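Local coordinates for protein ORF10 (Moritella marina, PDB 6RIW) that forms the ketosynthase and chain length factor part of a polyunsaturated fatty acid synthase, probably extending acyl chains by 3-oxoacyl-[acyl-carrier-protein] synthase activity, at residues Y76-D79 and N80-A84; K162-H165 and A166-L170. One frame throughout, in Å; residues are numbered along the deposited sequence.

Contact 1: Y76-D79 and N80-A84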
loop_
_atom_site.group_PDB
_atom_site.type_symbol
_atom_site.label_atom_id
_atom_site.label_comp_id
_atom_site.label_asym_id
_atom_site.label_seq_id
_atom_site.Cartn_x
_atom_site.Cartn_y
_atom_site.Cartn_z
ATOM N N TYR A 76 13.812 -17.352 -12.846
ATOM C CA TYR A 76 12.666 -16.497 -13.131
ATOM C C TYR A 76 12.729 -15.989 -14.571
ATOM O O TYR A 76 13.707 -16.200 -15.295
ATOM C CB TYR A 76 12.621 -15.306 -12.156
ATOM C CG TYR A 76 12.424 -15.710 -10.723
ATOM C CD1 TYR A 76 11.151 -15.837 -10.198
ATOM C CD2 TYR A 76 13.505 -16.003 -9.910
ATOM C CE1 TYR A 76 10.959 -16.229 -8.893
ATOM C CE2 TYR A 76 13.323 -16.391 -8.601
ATOM C CZ TYR A 76 12.051 -16.497 -8.102
ATOM O OH TYR A 76 11.867 -16.891 -6.809
ATOM N N GLN A 77 11.679 -15.277 -14.980
ATOM C CA GLN A 77 11.674 -14.708 -16.325
ATOM C C GLN A 77 12.397 -13.362 -16.387
ATOM O O GLN A 77 12.509 -12.770 -17.469
ATOM C CB GLN A 77 10.234 -14.612 -16.843
ATOM C CG GLN A 77 9.586 -16.016 -16.911
ATOM C CD GLN A 77 8.365 -16.095 -17.796
ATOM O OE1 GLN A 77 8.040 -15.169 -18.542
ATOM N NE2 GLN A 77 7.671 -17.221 -17.716
ATOM N N LEU A 78 12.907 -12.890 -15.260
ATOM C CA LEU A 78 13.757 -11.713 -15.178
ATOM C C LEU A 78 15.153 -12.130 -14.745
ATOM O O LEU A 78 15.327 -13.096 -14.002
ATOM C CB LEU A 78 13.191 -10.689 -14.189
ATOM C CG LEU A 78 11.951 -9.971 -14.725
ATOM C CD1 LEU A 78 11.327 -9.132 -13.635
ATOM C CD2 LEU A 78 12.273 -9.117 -15.963
ATOM N N ASP A 79 16.137 -11.366 -15.210
ATOM C CA ASP A 79 17.544 -11.702 -15.046
ATOM C C ASP A 79 17.954 -11.792 -13.575
ATOM O O ASP A 79 17.543 -10.985 -12.733
ATOM C CB ASP A 79 18.384 -10.653 -15.794
ATOM C CG ASP A 79 19.815 -10.561 -15.295
ATOM O OD1 ASP A 79 20.609 -11.482 -15.577
ATOM O OD2 ASP A 79 20.153 -9.552 -14.636
ATOM N N ASN A 80 18.787 -12.791 -13.285
ATOM C CA ASN A 80 19.294 -13.050 -11.937
ATOM C C ASN A 80 19.901 -11.798 -11.294
ATOM O O ASN A 80 19.589 -11.457 -10.146
ATOM C CB ASN A 80 20.328 -14.184 -12.036
ATOM C CG ASN A 80 21.059 -14.449 -10.735
ATOM O OD1 ASN A 80 21.993 -13.730 -10.355
ATOM N ND2 ASN A 80 20.657 -15.511 -10.056
ATOM N N ASP A 81 20.771 -11.097 -12.021
ATOM C CA ASP A 81 21.462 -9.944 -11.442
ATOM C C ASP A 81 20.498 -8.813 -11.082
ATOM O O ASP A 81 20.686 -8.132 -10.066
ATOM C CB ASP A 81 22.532 -9.443 -12.405
ATOM C CG ASP A 81 23.605 -10.485 -12.656
ATOM O OD1 ASP A 81 23.702 -10.976 -13.804
ATOM O OD2 ASP A 81 24.336 -10.821 -11.696
ATOM N N TYR A 82 19.474 -8.587 -11.900
ATOM C CA TYR A 82 18.463 -7.595 -11.532
ATOM C C TYR A 82 17.727 -8.002 -10.253
ATOM O O TYR A 82 17.589 -7.200 -9.321
ATOM C CB TYR A 82 17.481 -7.407 -12.686
ATOM C CG TYR A 82 16.299 -6.529 -12.328
ATOM C CD1 TYR A 82 16.467 -5.173 -12.080
ATOM C CD2 TYR A 82 15.025 -7.065 -12.222
ATOM C CE1 TYR A 82 15.374 -4.354 -11.749
ATOM C CE2 TYR A 82 13.932 -6.262 -11.896
ATOM C CZ TYR A 82 14.110 -4.918 -11.662
ATOM O OH TYR A 82 13.016 -4.143 -11.318
ATOM N N LEU A 83 17.226 -9.240 -10.195
ATOM C CA LEU A 83 16.461 -9.664 -9.017
ATOM C C LEU A 83 17.327 -9.715 -7.767
ATOM O O LEU A 83 16.837 -9.454 -6.663
ATOM C CB LEU A 83 15.821 -11.030 -9.245
ATOM C CG LEU A 83 14.870 -11.082 -10.426
ATOM C CD1 LEU A 83 14.273 -12.473 -10.586
ATOM C CD2 LEU A 83 13.764 -10.037 -10.208
ATOM N N ALA A 84 18.607 -10.074 -7.915
ATOM C CA ALA A 84 19.524 -10.099 -6.782
ATOM C C ALA A 84 19.707 -8.730 -6.142
ATOM O O ALA A 84 20.071 -8.661 -4.967
ATOM C CB ALA A 84 20.892 -10.639 -7.223
#

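Contact 2: K162-H165 and A166-L170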
loop_
_atom_site.group_PDB
_atom_site.type_symbol
_atom_site.label_atom_id
_atom_site.label_comp_id
_atom_site.label_asym_id
_atom_site.label_seq_id
_atom_site.Cartn_x
_atom_site.Cartn_y
_atom_site.Cartn_z
ATOM N N LYS A 162 25.059 1.278 0.303
ATOM C CA LYS A 162 24.985 0.244 -0.727
ATOM C C LYS A 162 24.436 0.854 -2.006
ATOM O O LYS A 162 23.467 1.626 -1.971
ATOM C CB LYS A 162 24.089 -0.944 -0.310
ATOM C CG LYS A 162 24.377 -1.532 1.052
ATOM C CD LYS A 162 25.671 -2.365 1.058
ATOM C CE LYS A 162 26.019 -2.886 2.476
ATOM N NZ LYS A 162 24.963 -3.781 3.068
ATOM N N LYS A 163 25.061 0.514 -3.135
ATOM C CA LYS A 163 24.487 0.875 -4.420
ATOM C C LYS A 163 23.117 0.228 -4.546
ATOM O O LYS A 163 22.965 -0.978 -4.323
ATOM C CB LYS A 163 25.404 0.435 -5.565
ATOM C CG LYS A 163 26.657 1.283 -5.667
ATOM C CD LYS A 163 27.701 0.657 -6.584
ATOM C CE LYS A 163 28.531 1.741 -7.275
ATOM N NZ LYS A 163 29.669 1.150 -8.034
ATOM N N THR A 164 22.110 1.037 -4.869
ATOM C CA THR A 164 20.726 0.592 -4.776
ATOM C C THR A 164 19.970 0.974 -6.039
ATOM O O THR A 164 19.967 2.147 -6.433
ATOM C CB THR A 164 20.064 1.197 -3.527
ATOM O OG1 THR A 164 20.808 0.788 -2.373
ATOM C CG2 THR A 164 18.628 0.722 -3.392
ATOM N N HIS A 165 19.360 -0.027 -6.684
ATOM C CA HIS A 165 18.566 0.193 -7.891
ATOM C C HIS A 165 17.313 0.999 -7.563
ATOM O O HIS A 165 16.598 0.700 -6.596
ATOM C CB HIS A 165 18.164 -1.154 -8.504
ATOM C CG HIS A 165 17.672 -1.078 -9.924
ATOM N ND1 HIS A 165 16.416 -0.606 -10.255
ATOM C CD2 HIS A 165 18.246 -1.470 -11.092
ATOM C CE1 HIS A 165 16.249 -0.680 -11.566
ATOM N NE2 HIS A 165 17.341 -1.209 -12.098
ATOM N N ALA A 166 17.034 1.995 -8.406
ATOM C CA ALA A 166 15.883 2.885 -8.214
ATOM C C ALA A 166 14.559 2.147 -8.041
ATOM O O ALA A 166 13.652 2.658 -7.366
ATOM C CB ALA A 166 15.774 3.838 -9.409
ATOM N N ASP A 167 14.400 0.971 -8.654
ATOM C CA ASP A 167 13.128 0.251 -8.518
ATOM C C ASP A 167 12.825 -0.104 -7.060
ATOM O O ASP A 167 11.676 -0.402 -6.726
ATOM C CB ASP A 167 13.135 -1.034 -9.372
ATOM C CG ASP A 167 12.903 -0.781 -10.878
ATOM O OD1 ASP A 167 12.559 0.356 -11.287
ATOM O OD2 ASP A 167 13.071 -1.747 -11.667
ATOM N N ASN A 168 13.834 -0.109 -6.182
ATOM C CA ASN A 168 13.601 -0.317 -4.763
ATOM C C ASN A 168 12.792 0.808 -4.107
ATOM O O ASN A 168 12.320 0.634 -2.982
ATOM C CB ASN A 168 14.944 -0.490 -4.059
ATOM C CG ASN A 168 15.557 -1.855 -4.341
ATOM O OD1 ASN A 168 14.965 -2.879 -3.999
ATOM N ND2 ASN A 168 16.715 -1.878 -5.003
ATOM N N ALA A 169 12.585 1.929 -4.774
ATOM C CA ALA A 169 11.708 2.941 -4.190
ATOM C C ALA A 169 10.238 2.750 -4.568
ATOM O O ALA A 169 9.372 3.471 -4.041
ATOM C CB ALA A 169 12.164 4.338 -4.623
ATOM N N LEU A 170 9.939 1.817 -5.474
ATOM C CA LEU A 170 8.564 1.550 -5.902
ATOM C C LEU A 170 7.981 0.503 -4.955
ATOM O O LEU A 170 7.822 -0.680 -5.275
ATOM C CB LEU A 170 8.522 1.093 -7.361
ATOM C CG LEU A 170 9.233 2.012 -8.387
ATOM C CD1 LEU A 170 9.209 1.393 -9.764
ATOM C CD2 LEU A 170 8.566 3.386 -8.416
#

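Contact 1: Y76-D79 and N80-A84
Tyr-76 meets Leu-83 where the loop 76-79 turns into the helix that begins at Asn-80. Tyr-76 CB lies 3.6 Å from Leu-83 CD1. The same methyl also touches CG and CD2 of the Tyr-76 ring, and the two side chains cross obliquely. Leu-78 takes up the other branch of Leu-83. Leu-78 CB is 4.1 Å from Leu-83 CD2, and Leu-78 CD1 is 4.2 Å from Tyr-82 CE2. Leu-78 sits just before the N-cap and Leu-83 is the fourth residue after it, so the pair is a hydrophobic staple. Asp-79 is the N-cap. Its CG stands anti to the backbone N (chi1 158°), which brings the carboxylate round to the amide of Tyr-82. Asp-79 OD2 accepts from Tyr-82 N at 3.0 Å, and this N-H comes from above the carboxylate plane. Asp-79 O accepts from Leu-83 N at 3.1 Å, in a nearly straight bond (171°) that opens the helical pattern. One residue thus starts the helix with both its side chain and its carbonyl. Asp-79 OD1 lies 3.6 Å from Asp-81 OD1. These like charges probably repel, but the N-terminal end of the helix probably offsets part of this repulsion. Tyr-82 leaves the cap on the Leu-78 side. Its OH is hydrogen-bonded to Tyr-174 and lies very close to Asp-167 OD2, probably as a hydrogen bond. The Tyr-82 ring stacks on Tyr-966, near the end of the modelled chain. Helix 174-183 backs the staple, with Leu-178 against Leu-78 and Tyr-82, while Lys-98 of helix 88-104 makes a cation-pi contact with Tyr-76.

Contact 2: K162-H165 and A166-L170
A short 3-10 turn, 166-169, begins right after His-165, and His-165 holds the amides of Asp-167 and Asn-168. The His-165 CG is anti to the backbone N (chi1 -164°), which carries the ring alongside Asp-167. His-165 ND1 then accepts from Asp-167 N at 3.0 Å, with the donor at the ring edge and in its plane. The bond is nearly straight, 167°. The Asp-167 carboxylate runs beside the ring, its plane turned 52° from it, with Asp-167 OD2 3.4 Å from His-165 CE1. Asp-167 OD1 takes a salt bridge from Arg-873 and a hydrogen bond from Tyr-708, while OD2 faces Tyr-82 OH. His-165 O takes two donors from Asn-168: the backbone N at 2.9 Å and, weakly, ND2 at 3.0 Å. The Asn-168 amide also bonds Gly-85 O and Asp-87 N, tying the turn to residues 85-87, just ahead of helix 88-104. With an alanine in place of His-165, Asp-167 N would probably lose its acceptor and the Asp-167 carboxylate its flanking ring. The bond from Asn-168 N to His-165 O is followed by Ala-169 N to Ala-166 O and Leu-170 N to Asp-167 O; this run of bonds three residues apart is typical of a 3-10 turn.

In the fold
Contact 1 comes first along the chain and contact 2 second. Both lie in the first ketosynthase-family region, on the same side of the chain's centre, with centres about 14 Å apart. They touch directly: Tyr-82 CE1 is 3.7 Å from His-165 NE2, with the rings edge-to-face. Tyr-82 is thus shared by the helix start of contact 1 and the 3-10 turn of contact 2. Helix 174-183 follows contact 2 and returns to pack on contact 1. Contact 2 also meets helix 699-706 and Tyr-708 in the second ketosynthase-family region, so the pair links local turns to the interface between the two halves of the didomain.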